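PDB 6AGQ: acetyl xylan esterase from Paenibacillus sp. R4, which probably hydrolyses acetyl ester bonds on xylan and related acetylated substrates, working as a cold-active esterase of the alpha/beta-hydrolase clan. Local coordinates for residues L26-A31 against V157-I162; R163-V168 against S199-A204. One frame throughout, in Å; residues are numbered along the deposited sequence.

Interaction 1 (L26-A31 against V157-I162)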
# COMPACT_ATOMS: atom_id res chain seq x y z
N LEU A 26 19.70 43.26 -2.63
CA LEU A 26 21.08 43.35 -2.13
C LEU A 26 21.79 41.96 -1.96
O LEU A 26 22.93 41.79 -2.39
CB LEU A 26 21.15 44.16 -0.84
CG LEU A 26 22.52 44.24 -0.16
CD1 LEU A 26 23.48 44.97 -1.09
CD2 LEU A 26 22.42 44.92 1.21
N PHE A 27 21.15 41.00 -1.32
CA PHE A 27 21.74 39.64 -1.17
C PHE A 27 22.15 39.08 -2.54
O PHE A 27 23.27 38.57 -2.67
CB PHE A 27 20.75 38.71 -0.49
CG PHE A 27 21.17 37.27 -0.49
CD1 PHE A 27 22.00 36.78 0.51
CD2 PHE A 27 20.72 36.40 -1.47
CE1 PHE A 27 22.38 35.44 0.51
CE2 PHE A 27 21.09 35.07 -1.49
CZ PHE A 27 21.92 34.58 -0.49
N TRP A 28 21.25 39.20 -3.53
CA TRP A 28 21.51 38.69 -4.86
C TRP A 28 22.56 39.46 -5.66
O TRP A 28 23.39 38.82 -6.37
CB TRP A 28 20.23 38.42 -5.68
CG TRP A 28 19.51 37.20 -5.20
CD1 TRP A 28 18.28 37.14 -4.59
CD2 TRP A 28 19.97 35.85 -5.29
NE1 TRP A 28 17.99 35.86 -4.27
CE2 TRP A 28 19.00 35.04 -4.68
CE3 TRP A 28 21.14 35.25 -5.79
CZ2 TRP A 28 19.12 33.65 -4.59
CZ3 TRP A 28 21.29 33.87 -5.68
CH2 TRP A 28 20.29 33.09 -5.05
N ASP A 29 22.57 40.78 -5.64
CA ASP A 29 23.63 41.39 -6.46
C ASP A 29 25.04 41.29 -5.83
O ASP A 29 26.02 41.34 -6.57
CB ASP A 29 23.28 42.74 -7.07
CG ASP A 29 22.60 43.61 -6.14
OD1 ASP A 29 22.89 43.40 -4.95
OD2 ASP A 29 21.75 44.43 -6.56
N ASN A 30 25.14 41.09 -4.51
CA ASN A 30 26.41 40.66 -3.91
C ASN A 30 26.80 39.26 -4.41
O ASN A 30 27.95 39.05 -4.81
CB ASN A 30 26.35 40.60 -2.35
CG ASN A 30 26.40 42.00 -1.67
OD1 ASN A 30 26.75 43.02 -2.29
ND2 ASN A 30 26.03 42.04 -0.41
N ALA A 31 25.88 38.31 -4.37
CA ALA A 31 26.22 36.96 -4.83
C ALA A 31 26.58 36.98 -6.29
O ALA A 31 27.49 36.30 -6.69
CB ALA A 31 25.10 36.00 -4.58
N VAL A 157 23.70 26.92 -6.56
CA VAL A 157 22.92 26.35 -7.70
C VAL A 157 22.37 27.45 -8.61
O VAL A 157 22.50 27.36 -9.86
CB VAL A 157 21.80 25.39 -7.19
CG1 VAL A 157 21.01 24.81 -8.32
CG2 VAL A 157 22.44 24.26 -6.38
N TYR A 158 21.78 28.50 -8.02
CA TYR A 158 21.20 29.58 -8.82
C TYR A 158 22.26 30.32 -9.58
O TYR A 158 22.07 30.70 -10.75
CB TYR A 158 20.37 30.56 -7.99
CG TYR A 158 19.04 30.04 -7.50
CD1 TYR A 158 18.74 28.68 -7.47
CD2 TYR A 158 18.09 30.89 -7.02
CE1 TYR A 158 17.52 28.22 -7.01
CE2 TYR A 158 16.89 30.40 -6.49
CZ TYR A 158 16.61 29.10 -6.51
OH TYR A 158 15.44 28.61 -6.02
N LEU A 159 23.39 30.53 -8.95
CA LEU A 159 24.53 31.13 -9.68
C LEU A 159 25.03 30.27 -10.85
O LEU A 159 25.39 30.82 -11.89
CB LEU A 159 25.69 31.39 -8.69
CG LEU A 159 25.37 32.41 -7.63
CD1 LEU A 159 26.52 32.54 -6.65
CD2 LEU A 159 25.02 33.79 -8.17
N ASP A 160 25.14 28.95 -10.66
CA ASP A 160 25.50 28.03 -11.80
C ASP A 160 24.52 28.19 -12.97
O ASP A 160 24.93 28.15 -14.15
CB ASP A 160 25.44 26.58 -11.40
CG ASP A 160 26.42 26.21 -10.28
OD1 ASP A 160 27.44 26.93 -10.08
OD2 ASP A 160 26.15 25.19 -9.55
N CYS A 161 23.23 28.42 -12.63
CA CYS A 161 22.14 28.55 -13.58
C CYS A 161 22.21 29.83 -14.34
O CYS A 161 21.73 29.86 -15.45
CB CYS A 161 20.75 28.36 -12.91
SG CYS A 161 20.46 26.66 -12.31
N ILE A 162 22.71 30.90 -13.70
CA ILE A 162 22.93 32.18 -14.38
C ILE A 162 24.20 32.09 -15.25
O ILE A 162 24.30 32.64 -16.38
CB ILE A 162 23.06 33.33 -13.33
CG1 ILE A 162 21.65 33.71 -12.81
CG2 ILE A 162 23.82 34.57 -13.87
CD1 ILE A 162 21.72 34.50 -11.49
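Ala31 and Leu159 have the nearest CA atoms (7.8 Å) of segments 26-31 and 157-162, whose axes pass 11.6 Å apart at 61°. The indole of Trp28 reaches across with its six-membered ring, and its CH2 comes 3.7 Å from CD2 of Tyr158. The two ring planes are nearly parallel, at 12°, but slid so far apart (centroids 5.7 Å) that the rings barely overlap. A chi1 of -74°, with CG opposite the carbonyl carbon, swings the indole over the gap, while CE2 of Phe27 lies 3.8 Å above one of its faces. Leu159 sends its CD2 to the indole edge near CZ3 and also to Ala31, 4.2 Å from CB and 3.8 Å from the backbone Ala31 O. Alanine suits this place because a small methyl can accept the leucine branch. Leu197 of helix 186-197 and Met258 add to the apolar surroundings. With an alanine for Trp28, a gap is likely to open beside Tyr158 and Leu159, and the carbonyl of Tyr252 to lose its indole donor. The hydrogen bonds of Trp28 NE1 to that carbonyl and of Tyr158 OH to the carbonyl of Phe253 run outside the two helices and would be expected to limit how the rings turn. No hydrogen bond joins the two segments; van der Waals contact and burial carry it.

Interaction 2 (R163-V168 against S199-A204)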
# COMPACT_ATOMS: atom_id res chain seq x y z
N ARG A 163 25.17 31.37 -14.72
CA ARG A 163 26.37 31.12 -15.49
C ARG A 163 26.13 30.24 -16.74
O ARG A 163 26.88 30.39 -17.72
CB ARG A 163 27.47 30.58 -14.57
CG ARG A 163 27.94 31.66 -13.62
CD ARG A 163 28.70 31.09 -12.45
NE ARG A 163 30.07 30.74 -12.83
CZ ARG A 163 31.08 31.58 -12.96
NH1 ARG A 163 30.95 32.91 -12.74
NH2 ARG A 163 32.27 31.07 -13.30
N ALA A 164 25.10 29.39 -16.75
CA ALA A 164 24.65 28.77 -18.00
C ALA A 164 24.18 29.80 -19.06
O ALA A 164 24.36 29.62 -20.24
CB ALA A 164 23.54 27.76 -17.73
N LEU A 165 23.59 30.90 -18.63
CA LEU A 165 23.25 31.97 -19.59
C LEU A 165 24.52 32.68 -20.07
O LEU A 165 24.59 33.02 -21.24
CB LEU A 165 22.33 33.01 -18.98
CG LEU A 165 21.10 32.46 -18.25
CD1 LEU A 165 20.41 33.58 -17.45
CD2 LEU A 165 20.16 31.75 -19.21
N ASP A 166 25.53 32.86 -19.20
CA ASP A 166 26.89 33.36 -19.60
C ASP A 166 27.50 32.40 -20.63
O ASP A 166 28.14 32.84 -21.57
CB ASP A 166 27.95 33.45 -18.43
CG ASP A 166 27.56 34.43 -17.26
OD1 ASP A 166 26.65 35.25 -17.42
OD2 ASP A 166 28.21 34.37 -16.17
N PHE A 167 27.37 31.10 -20.42
CA PHE A 167 27.91 30.14 -21.41
C PHE A 167 27.22 30.28 -22.76
O PHE A 167 27.91 30.43 -23.79
CB PHE A 167 27.82 28.69 -20.97
CG PHE A 167 28.28 27.71 -22.05
CD1 PHE A 167 29.63 27.47 -22.26
CD2 PHE A 167 27.33 27.07 -22.89
CE1 PHE A 167 30.03 26.60 -23.28
CE2 PHE A 167 27.72 26.18 -23.89
CZ PHE A 167 29.07 25.93 -24.09
N VAL A 168 25.88 30.23 -22.80
CA VAL A 168 25.26 30.31 -24.11
C VAL A 168 25.54 31.65 -24.77
O VAL A 168 25.71 31.68 -26.00
CB VAL A 168 23.76 29.92 -24.17
CG1 VAL A 168 23.58 28.47 -23.75
CG2 VAL A 168 22.82 30.85 -23.40
N SER A 199 18.19 39.55 -16.57
CA SER A 199 17.35 40.23 -17.59
C SER A 199 17.36 39.64 -18.97
O SER A 199 16.63 40.13 -19.82
CB SER A 199 17.80 41.68 -17.82
OG SER A 199 17.87 42.37 -16.62
N ARG A 200 18.27 38.71 -19.25
CA ARG A 200 18.50 38.29 -20.65
C ARG A 200 17.40 37.37 -21.24
O ARG A 200 17.09 37.50 -22.43
CB ARG A 200 19.91 37.68 -20.84
CG ARG A 200 21.05 38.72 -20.86
CD ARG A 200 22.43 38.09 -20.69
NE ARG A 200 22.61 37.40 -19.38
CZ ARG A 200 23.73 36.78 -18.98
NH1 ARG A 200 24.80 36.75 -19.75
NH2 ARG A 200 23.78 36.18 -17.78
N PRO A 201 16.87 36.41 -20.46
CA PRO A 201 15.90 35.47 -21.03
C PRO A 201 14.66 36.17 -21.51
O PRO A 201 14.15 37.05 -20.82
CB PRO A 201 15.58 34.53 -19.86
CG PRO A 201 16.70 34.69 -18.91
CD PRO A 201 17.17 36.08 -19.05
N LYS A 202 14.22 35.82 -22.72
CA LYS A 202 13.05 36.37 -23.30
C LYS A 202 11.77 35.56 -22.99
O LYS A 202 10.67 36.14 -22.86
CB LYS A 202 13.27 36.40 -24.77
CG LYS A 202 12.25 37.17 -25.50
CD LYS A 202 12.43 36.89 -26.96
CE LYS A 202 11.54 37.80 -27.77
NZ LYS A 202 11.90 37.59 -29.20
N LEU A 203 11.92 34.24 -22.87
CA LEU A 203 10.84 33.34 -22.51
C LEU A 203 11.21 32.51 -21.28
O LEU A 203 12.36 32.15 -21.13
CB LEU A 203 10.57 32.36 -23.64
CG LEU A 203 9.59 32.63 -24.72
CD1 LEU A 203 9.61 34.06 -25.18
CD2 LEU A 203 9.83 31.68 -25.87
N ALA A 204 10.20 32.15 -20.48
CA ALA A 204 10.37 31.22 -19.34
C ALA A 204 9.30 30.14 -19.45
O ALA A 204 8.13 30.48 -19.61
CB ALA A 204 10.25 31.95 -18.03
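Asp166 and Arg200 meet with their side chains at about a right angle, the carboxylate and guanidinium planes turned 50° apart. OD1 of Asp166 takes both bonds from Arg200. It lies almost in the guanidinium plane and receives Arg200 NH2 at 3.0 Å, with an N-H...O angle of 159°, the donor arriving nearly along the oxygen's own C-O axis. NH1 of Arg200 adds only a weak second bond to the same OD1, at 3.3 Å. This is a salt bridge made at the guanidinium edge, and a bend in the arginine chain at chi3 (-63°) turns its head to face the aspartate. The NE of Arg200 makes another salt bridge, with Asp198, so two acids share its charge and would be expected to limit its rotation. Leu165 CB lies over one face of the guanidinium, toward its rim at Arg200 NH2, 3.7 Å away.

These residues belong to the alpha/beta-hydrolase core. Helix 153-170 packs against the central sheet, and the segment that follows helix 186-197 runs on into strand 203-207, completing a beta-alpha-beta crossover from strand 179-184; the Gly-x-Ser-x-Gly pattern at the start of that crossover is consistent with a nucleophile elbow.

Further into the protein, Leu165 turns CD1 to CG of Pro201, 4.1 Å away, the two side chains again at roughly a right angle. The leucine also rests on Val181 of the sheet, where a branched aliphatic group fits the buried side of the helix, while Asp166 sits at its more exposed flank. Proline, compact and apolar, suits the spot beside the leucine.

In the fold
From the N terminus, the chain first forms helix 24-36, then runs through the early strands of the sheet before helix 153-170 returns to it; interaction 1 closes this loop of some 125 residues. Interaction 2 opens directly afterwards on the next turns of the same helix and closes a far shorter loop, through strand 179-184 and helix 186-197, at residues 199-204. The two loops follow in series and neither nest nor cross. Helix 153-170 is their shared element, joined at one part to helix 24-36, near the N terminus, and at another to the crossover. The contacts touch where Ile162 O packs 3.8 Å from Arg200 NH2.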